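Catechol 1,2 dioxygenase (Acinetobacter radioresistens, PDB 2XSU) probably catalyses the intradiol ring cleavage of catechol by dioxygen to cis,cis-muconate, using a ferric iron, as a homodimer. Local coordinates at residues A[239-251]-A[256-268]. The protein carries 1 engineered substitution. Sequence-based numbering, arbitrary orientation.
Sequences TTQFNIEGDEYLW and FATRDGLVATATD
Thr258 lays its methyl CG2 over one face of the Trp251 indole, a CH-pi contact with CG2 3.6 Å from the centroid of the six-membered ring and 9° off the ring normal. The other branch turns to the backbone: with OG1 beside its own N (chi1 -53°), the hydroxyl donates to Leu250 O at 2.7 Å, almost in line with that carbonyl. One short side chain thus ties down both the turn ending at Leu250 and the tryptophan after it. Val263 lies on the methyl's side of the indole, with CG1 against Leu250 CD2 and CG2 4.0 Å from Trp251 CZ2.

Next to these loops the two segments pair as parallel strands, Asn243 with Val263 and Ile244 with Ala264. Asn243 is gripped at both backbone polar atoms, its N donating to Leu262 O (2.8 Å) and its O accepting from Ala264 N (2.8 Å); Glu245 N then reaches Ala264 O with an N-H...O angle of 170°. On one sheet face, Ile244 CG2 meets Ala266 CB at 4.2 Å.

Gln241 packs on Ala257 CB beside the iron ligands His225 and His227, which puts this part of strand 238-244 next to the ferric site. In the mixed beta-sheet core of the intradiol dioxygenase domain, strand 238-244 is flanked by parallel 263-269 and antiparallel 221-231, while Ile287 of strand 284-293 packs against Phe242, Ile244, Ala264 and Ala266.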
ATOM      1  N   THR A 239      23.706 -10.748  -5.187  1.00  9.74           N
ATOM      2  CA  THR A 239      23.033  -9.569  -5.741  1.00  9.50           C
ATOM      3  C   THR A 239      23.935  -8.384  -5.442  1.00  9.29           C
ATOM      4  O   THR A 239      24.234  -8.099  -4.282  1.00  9.95           O
ATOM      5  CB  THR A 239      21.649  -9.334  -5.096  1.00  9.39           C
ATOM      6  OG1 THR A 239      20.804 -10.473  -5.340  1.00 10.34           O
ATOM      7  CG2 THR A 239      20.978  -8.035  -5.674  1.00  8.37           C
ATOM      8  N   THR A 240      24.421  -7.705  -6.484  1.00 10.01           N
ATOM      9  CA  THR A 240      25.355  -6.589  -6.251  1.00  9.84           C
ATOM     10  C   THR A 240      25.276  -5.532  -7.357  1.00 10.04           C
ATOM     11  O   THR A 240      24.364  -5.570  -8.181  1.00  9.78           O
ATOM     12  CB  THR A 240      26.807  -7.115  -6.022  1.00 11.09           C
ATOM     13  OG1 THR A 240      27.627  -6.072  -5.457  1.00 11.77           O
ATOM     14  CG2 THR A 240      27.391  -7.634  -7.314  1.00 11.96           C
ATOM     15  N   GLN A 241      26.163  -4.535  -7.289  1.00 10.92           N
ATOM     16  CA  GLN A 241      26.332  -3.551  -8.362  1.00 10.49           C
ATOM     17  C   GLN A 241      27.752  -3.005  -8.318  1.00 10.26           C
ATOM     18  O   GLN A 241      28.477  -3.250  -7.365  1.00 10.56           O
ATOM     19  CB  GLN A 241      25.368  -2.388  -8.213  1.00 12.58           C
ATOM     20  CG  GLN A 241      25.689  -1.425  -7.117  1.00 15.60           C
ATOM     21  CD  GLN A 241      24.638  -0.339  -6.974  1.00 17.78           C
ATOM     22  OE1 GLN A 241      23.547  -0.414  -7.573  1.00 19.36           O
ATOM     23  NE2 GLN A 241      24.958   0.670  -6.168  1.00 22.42           N
ATOM     24  N   PHE A 242      28.125  -2.257  -9.351  1.00  9.84           N
ATOM     25  CA  PHE A 242      29.196  -1.284  -9.139  1.00  9.60           C
ATOM     26  C   PHE A 242      28.678   0.112  -9.404  1.00  9.88           C
ATOM     27  O   PHE A 242      27.725   0.302 -10.192  1.00  9.50           O
ATOM     28  CB  PHE A 242      30.505  -1.573  -9.935  1.00  9.61           C
ATOM     29  CG  PHE A 242      30.391  -1.470 -11.432  1.00  8.50           C
ATOM     30  CD1 PHE A 242      30.344  -0.230 -12.078  1.00 10.28           C
ATOM     31  CD2 PHE A 242      30.383  -2.623 -12.234  1.00  9.41           C
ATOM     32  CE1 PHE A 242      30.225  -0.123 -13.479  1.00 10.79           C
ATOM     33  CE2 PHE A 242      30.289  -2.532 -13.639  1.00 10.17           C
ATOM     34  CZ  PHE A 242      30.198  -1.290 -14.268  1.00 11.42           C
ATOM     35  N   ASN A 243      29.264   1.078  -8.686  1.00 11.80           N
ATOM     36  CA  ASN A 243      29.068   2.496  -8.952  1.00 13.00           C
ATOM     37  C   ASN A 243      30.337   3.009  -9.584  1.00 14.01           C
ATOM     38  O   ASN A 243      31.358   2.295  -9.618  1.00 16.25           O
ATOM     39  CB  ASN A 243      28.854   3.254  -7.655  1.00 14.41           C
ATOM     40  CG  ASN A 243      27.522   2.994  -7.063  1.00 18.13           C
ATOM     41  OD1 ASN A 243      26.498   3.467  -7.579  1.00 20.83           O
ATOM     42  ND2 ASN A 243      27.497   2.210  -5.994  1.00 22.46           N
ATOM     43  N   ILE A 244      30.241   4.202 -10.170  1.00 13.47           N
ATOM     44  CA  ILE A 244      31.368   4.754 -10.927  1.00 13.35           C
ATOM     45  C   ILE A 244      31.888   5.981 -10.219  1.00 13.80           C
ATOM     46  O   ILE A 244      31.121   6.920  -9.920  1.00 14.06           O
ATOM     47  CB  ILE A 244      30.934   5.071 -12.376  1.00 13.94           C
ATOM     48  CG1 ILE A 244      30.475   3.779 -13.070  1.00 14.74           C
ATOM     49  CG2 ILE A 244      32.096   5.734 -13.156  1.00 14.90           C
ATOM     50  CD1 ILE A 244      29.914   3.959 -14.443  1.00 19.12           C
ATOM     51  N   GLU A 245      33.193   5.967  -9.930  1.00 13.23           N
ATOM     52  CA  GLU A 245      33.866   7.070  -9.253  1.00 13.92           C
ATOM     53  C   GLU A 245      33.683   8.336 -10.085  1.00 13.26           C
ATOM     54  O   GLU A 245      33.704   8.287 -11.320  1.00 13.42           O
ATOM     55  CB  GLU A 245      35.362   6.740  -9.101  1.00 13.96           C
ATOM     56  CG  GLU A 245      36.125   7.675  -8.197  1.00 20.18           C
ATOM     57  CD  GLU A 245      35.585   7.723  -6.772  1.00 25.27           C
ATOM     58  OE1 GLU A 245      35.697   6.724  -6.042  1.00 27.38           O
ATOM     59  OE2 GLU A 245      35.076   8.800  -6.382  1.00 32.72           O
ATOM     60  N   GLY A 246      33.438   9.458  -9.400  1.00 13.76           N
ATOM     61  CA  GLY A 246      33.221  10.724 -10.128  1.00 13.01           C
ATOM     62  C   GLY A 246      31.796  11.249 -10.160  1.00 12.85           C
ATOM     63  O   GLY A 246      31.565  12.390 -10.585  1.00 13.68           O
ATOM     64  N   ASP A 247      30.850  10.400  -9.771  1.00 12.34           N
ATOM     65  CA  ASP A 247      29.448  10.789  -9.842  1.00 11.09           C
ATOM     66  C   ASP A 247      29.101  11.728  -8.678  1.00 11.03           C
ATOM     67  O   ASP A 247      29.483  11.488  -7.534  1.00 11.11           O
ATOM     68  CB  ASP A 247      28.557   9.534  -9.790  1.00 11.22           C
ATOM     69  CG  ASP A 247      27.146   9.800 -10.274  1.00 12.08           C
ATOM     70  OD1 ASP A 247      26.406  10.536  -9.595  1.00 12.64           O
ATOM     71  OD2 ASP A 247      26.763   9.254 -11.335  1.00 11.64           O
ATOM     72  N   GLU A 248      28.373  12.786  -9.008  1.00 11.35           N
ATOM     73  CA  GLU A 248      27.852  13.744  -8.020  1.00 12.49           C
ATOM     74  C   GLU A 248      27.171  13.038  -6.843  1.00 11.56           C
ATOM     75  O   GLU A 248      27.289  13.496  -5.690  1.00 12.92           O
ATOM     76  CB  GLU A 248      26.863  14.688  -8.723  1.00 14.59           C
ATOM     77  CG  GLU A 248      26.206  15.694  -7.831  1.00 18.51           C
ATOM     78  CD  GLU A 248      25.209  16.600  -8.569  1.00 18.79           C
ATOM     79  OE1 GLU A 248      24.770  16.285  -9.711  1.00 20.77           O
ATOM     80  OE2 GLU A 248      24.839  17.619  -7.955  1.00 24.68           O
ATOM     81  N   TYR A 249      26.426  11.976  -7.140  1.00 11.45           N
ATOM     82  CA  TYR A 249      25.619  11.323  -6.093  1.00 10.71           C
ATOM     83  C   TYR A 249      26.225  10.037  -5.554  1.00 10.64           C
ATOM     84  O   TYR A 249      25.527   9.220  -4.916  1.00 10.39           O
ATOM     85  CB  TYR A 249      24.193  11.057  -6.582  1.00 11.56           C
ATOM     86  CG  TYR A 249      23.437  12.331  -6.813  1.00 12.61           C
ATOM     87  CD1 TYR A 249      22.928  13.053  -5.729  1.00 12.89           C
ATOM     88  CD2 TYR A 249      23.280  12.824  -8.095  1.00 17.12           C
ATOM     89  CE1 TYR A 249      22.251  14.275  -5.936  1.00 17.78           C
ATOM     90  CE2 TYR A 249      22.593  14.041  -8.318  1.00 20.48           C
ATOM     91  CZ  TYR A 249      22.106  14.751  -7.236  1.00 20.59           C
ATOM     92  OH  TYR A 249      21.422  15.940  -7.461  1.00 23.62           O
ATOM     93  N   LEU A 250      27.517   9.816  -5.819  1.00  9.51           N
ATOM     94  CA  LEU A 250      28.156   8.577  -5.399  1.00 10.69           C
ATOM     95  C   LEU A 250      27.915   8.210  -3.946  1.00 10.83           C
ATOM     96  O   LEU A 250      27.570   7.063  -3.653  1.00 12.03           O
ATOM     97  CB  LEU A 250      29.670   8.610  -5.695  1.00 10.24           C
ATOM     98  CG  LEU A 250      30.484   7.359  -5.355  1.00 10.66           C
ATOM     99  CD1 LEU A 250      30.068   6.180  -6.208  1.00 12.64           C
ATOM    100  CD2 LEU A 250      31.969   7.609  -5.568  1.00 11.29           C
ATOM    101  N   TRP A 251      28.116   9.182  -3.045  1.00 11.38           N
ATOM    102  CA  TRP A 251      27.957   8.942  -1.609  1.00 13.21           C
ATOM    103  C   TRP A 251      26.720   9.673  -1.047  1.00 13.72           C
ATOM    104  O   TRP A 251      26.623   9.947   0.169  1.00 16.42           O
ATOM    105  CB  TRP A 251      29.271   9.302  -0.890  1.00 13.09           C
ATOM    106  CG  TRP A 251      30.359   8.322  -1.242  1.00 13.63           C
ATOM    107  CD1 TRP A 251      31.439   8.544  -2.048  1.00 14.17           C
ATOM    108  CD2 TRP A 251      30.470   6.976  -0.771  1.00 14.83           C
ATOM    109  NE1 TRP A 251      32.215   7.402  -2.119  1.00 15.65           N
ATOM    110  CE2 TRP A 251      31.639   6.424  -1.348  1.00 15.64           C
ATOM    111  CE3 TRP A 251      29.684   6.174   0.067  1.00 16.72           C
ATOM    112  CZ2 TRP A 251      32.056   5.111  -1.099  1.00 17.56           C
ATOM    113  CZ3 TRP A 251      30.110   4.851   0.324  1.00 18.87           C
ATOM    114  CH2 TRP A 251      31.280   4.344  -0.268  1.00 17.62           C
ATOM    115  N   PHE A 256      20.694   4.527  -0.841  1.00 10.80           N
ATOM    116  CA  PHE A 256      21.732   4.062   0.119  1.00 12.26           C
ATOM    117  C   PHE A 256      22.480   2.779  -0.252  1.00 12.13           C
ATOM    118  O   PHE A 256      22.845   1.991   0.640  1.00 13.89           O
ATOM    119  CB  PHE A 256      21.103   3.960   1.544  1.00 11.96           C
ATOM    120  CG  PHE A 256      20.273   5.136   1.868  1.00 13.81           C
ATOM    121  CD1 PHE A 256      20.885   6.330   2.253  1.00 15.42           C
ATOM    122  CD2 PHE A 256      18.878   5.093   1.711  1.00 14.06           C
ATOM    123  CE1 PHE A 256      20.120   7.484   2.517  1.00 16.83           C
ATOM    124  CE2 PHE A 256      18.097   6.249   1.968  1.00 13.18           C
ATOM    125  CZ  PHE A 256      18.746   7.439   2.354  1.00 14.48           C
ATOM    126  N   ALA A 257      22.744   2.579  -1.538  1.00 12.00           N
ATOM    127  CA  ALA A 257      23.305   1.312  -2.020  1.00 11.36           C
ATOM    128  C   ALA A 257      24.825   1.300  -2.143  1.00 12.29           C
ATOM    129  O   ALA A 257      25.422   0.217  -2.222  1.00 12.06           O
ATOM    130  CB  ALA A 257      22.678   0.949  -3.361  1.00 12.12           C
ATOM    131  N   THR A 258      25.463   2.473  -2.178  1.00 12.23           N
ATOM    132  CA  THR A 258      26.908   2.514  -2.400  1.00 12.61           C
ATOM    133  C   THR A 258      27.650   1.910  -1.202  1.00 12.53           C
ATOM    134  O   THR A 258      27.269   2.130  -0.026  1.00 13.53           O
ATOM    135  CB  THR A 258      27.376   3.970  -2.623  1.00 13.06           C
ATOM    136  OG1 THR A 258      26.589   4.554  -3.656  1.00 16.89           O
ATOM    137  CG2 THR A 258      28.841   4.062  -3.074  1.00 13.81           C
ATOM    138  N   ARG A 259      28.694   1.137  -1.505  1.00 12.57           N
ATOM    139  CA  ARG A 259      29.549   0.477  -0.498  1.00 14.74           C
ATOM    140  C   ARG A 259      30.983   0.488  -0.907  1.00 14.98           C
ATOM    141  O   ARG A 259      31.296   0.369  -2.090  1.00 14.29           O
ATOM    142  CB  ARG A 259      29.253  -1.042  -0.425  1.00 15.57           C
ATOM    143  CG  ARG A 259      27.910  -1.410   0.020  1.00 19.11           C
ATOM    144  CD  ARG A 259      27.908  -2.893   0.238  1.00 13.69           C
ATOM    145  NE  ARG A 259      28.561  -3.257   1.487  1.00 15.85           N
ATOM    146  CZ  ARG A 259      28.133  -4.244   2.258  1.00 15.86           C
ATOM    147  NH1 ARG A 259      27.074  -4.962   1.885  1.00 15.09           N
ATOM    148  NH2 ARG A 259      28.752  -4.503   3.419  1.00 17.94           N
ATOM    149  N   ASP A 260      31.871   0.530   0.091  1.00 16.25           N
ATOM    150  CA  ASP A 260      33.263   0.209  -0.164  1.00 17.97           C
ATOM    151  C   ASP A 260      33.356  -1.190  -0.781  1.00 17.03           C
ATOM    152  O   ASP A 260      32.693  -2.148  -0.354  1.00 18.34           O
ATOM    153  CB  ASP A 260      34.067   0.241   1.150  1.00 18.74           C
ATOM    154  CG  ASP A 260      34.209   1.642   1.732  1.00 23.24           C
ATOM    155  OD1 ASP A 260      34.020   2.656   1.008  1.00 26.04           O
ATOM    156  OD2 ASP A 260      34.530   1.730   2.950  1.00 28.49           O
ATOM    157  N   GLY A 261      34.170  -1.295  -1.804  1.00 17.03           N
ATOM    158  CA  GLY A 261      34.340  -2.543  -2.502  1.00 15.72           C
ATOM    159  C   GLY A 261      33.533  -2.567  -3.774  1.00 15.13           C
ATOM    160  O   GLY A 261      33.802  -3.399  -4.650  1.00 16.09           O
ATOM    161  N   LEU A 262      32.558  -1.651  -3.897  1.00 13.12           N
ATOM    162  CA  LEU A 262      31.679  -1.639  -5.069  1.00 12.00           C
ATOM    163  C   LEU A 262      31.787  -0.343  -5.850  1.00 12.97           C
ATOM    164  O   LEU A 262      30.872   0.002  -6.609  1.00 15.13           O
ATOM    165  CB  LEU A 262      30.213  -1.868  -4.670  1.00 11.92           C
ATOM    166  CG  LEU A 262      29.924  -3.179  -3.924  1.00 10.93           C
ATOM    167  CD1 LEU A 262      28.408  -3.275  -3.678  1.00 13.70           C
ATOM    168  CD2 LEU A 262      30.426  -4.390  -4.727  1.00 10.82           C
ATOM    169  N   VAL A 263      32.880   0.402  -5.658  1.00 12.05           N
ATOM    170  CA  VAL A 263      33.110   1.605  -6.484  1.00 11.80           C
ATOM    171  C   VAL A 263      34.214   1.296  -7.497  1.00 12.32           C
ATOM    172  O   VAL A 263      35.321   0.875  -7.128  1.00 14.32           O
ATOM    173  CB  VAL A 263      33.493   2.823  -5.621  1.00 11.02           C
ATOM    174  CG1 VAL A 263      33.649   4.066  -6.499  1.00 12.89           C
ATOM    175  CG2 VAL A 263      32.392   3.058  -4.520  1.00 12.72           C
ATOM    176  N   ALA A 264      33.892   1.482  -8.766  1.00 12.67           N
ATOM    177  CA  ALA A 264      34.816   1.252  -9.858  1.00 13.14           C
ATOM    178  C   ALA A 264      35.221   2.563 -10.527  1.00 13.36           C
ATOM    179  O   ALA A 264      34.446   3.519 -10.598  1.00 14.12           O
ATOM    180  CB  ALA A 264      34.168   0.314 -10.896  1.00 15.10           C
ATOM    181  N   THR A 265      36.456   2.597 -11.017  1.00 13.82           N
ATOM    182  CA  THR A 265      36.967   3.735 -11.780  1.00 14.68           C
ATOM    183  C   THR A 265      36.903   3.419 -13.273  1.00 15.08           C
ATOM    184  O   THR A 265      37.397   2.364 -13.722  1.00 16.24           O
ATOM    185  CB  THR A 265      38.417   4.042 -11.345  1.00 15.25           C
ATOM    186  OG1 THR A 265      38.417   4.414  -9.957  1.00 16.12           O
ATOM    187  CG2 THR A 265      38.992   5.191 -12.151  1.00 15.22           C
ATOM    188  N   ALA A 266      36.284   4.307 -14.032  1.00 15.00           N
ATOM    189  CA  ALA A 266      36.195   4.154 -15.501  1.00 16.80           C
ATOM    190  C   ALA A 266      37.481   4.720 -16.076  1.00 17.90           C
ATOM    191  O   ALA A 266      37.739   5.928 -15.955  1.00 18.12           O
ATOM    192  CB  ALA A 266      35.000   4.906 -16.025  1.00 18.37           C
ATOM    193  N   THR A 267      38.291   3.866 -16.684  1.00 17.63           N
ATOM    194  CA  THR A 267      39.508   4.326 -17.320  1.00 19.27           C
ATOM    195  C   THR A 267      39.237   4.721 -18.775  1.00 19.32           C
ATOM    196  O   THR A 267      38.278   4.243 -19.400  1.00 19.32           O
ATOM    197  CB  THR A 267      40.601   3.283 -17.203  1.00 19.87           C
ATOM    198  OG1 THR A 267      40.283   2.169 -18.035  1.00 20.62           O
ATOM    199  CG2 THR A 267      40.729   2.802 -15.761  1.00 21.73           C
ATOM    200  N   ASP A 268      40.058   5.633 -19.315  1.00 19.33           N
ATOM    201  CA  ASP A 268      39.871   6.109 -20.686  1.00 20.64           C
ATOM    202  C   ASP A 268      40.884   5.410 -21.574  1.00 21.74           C
ATOM    203  O   ASP A 268      42.070   5.360 -21.233  1.00 23.22           O
ATOM    204  CB  ASP A 268      40.091   7.625 -20.769  1.00 22.05           C
ATOM    205  CG  ASP A 268      38.841   8.424 -20.424  1.00 22.55           C
ATOM    206  OD1 ASP A 268      37.939   8.533 -21.293  1.00 28.91           O
ATOM    207  OD2 ASP A 268      38.792   8.999 -19.310  1.00 30.99           O
TER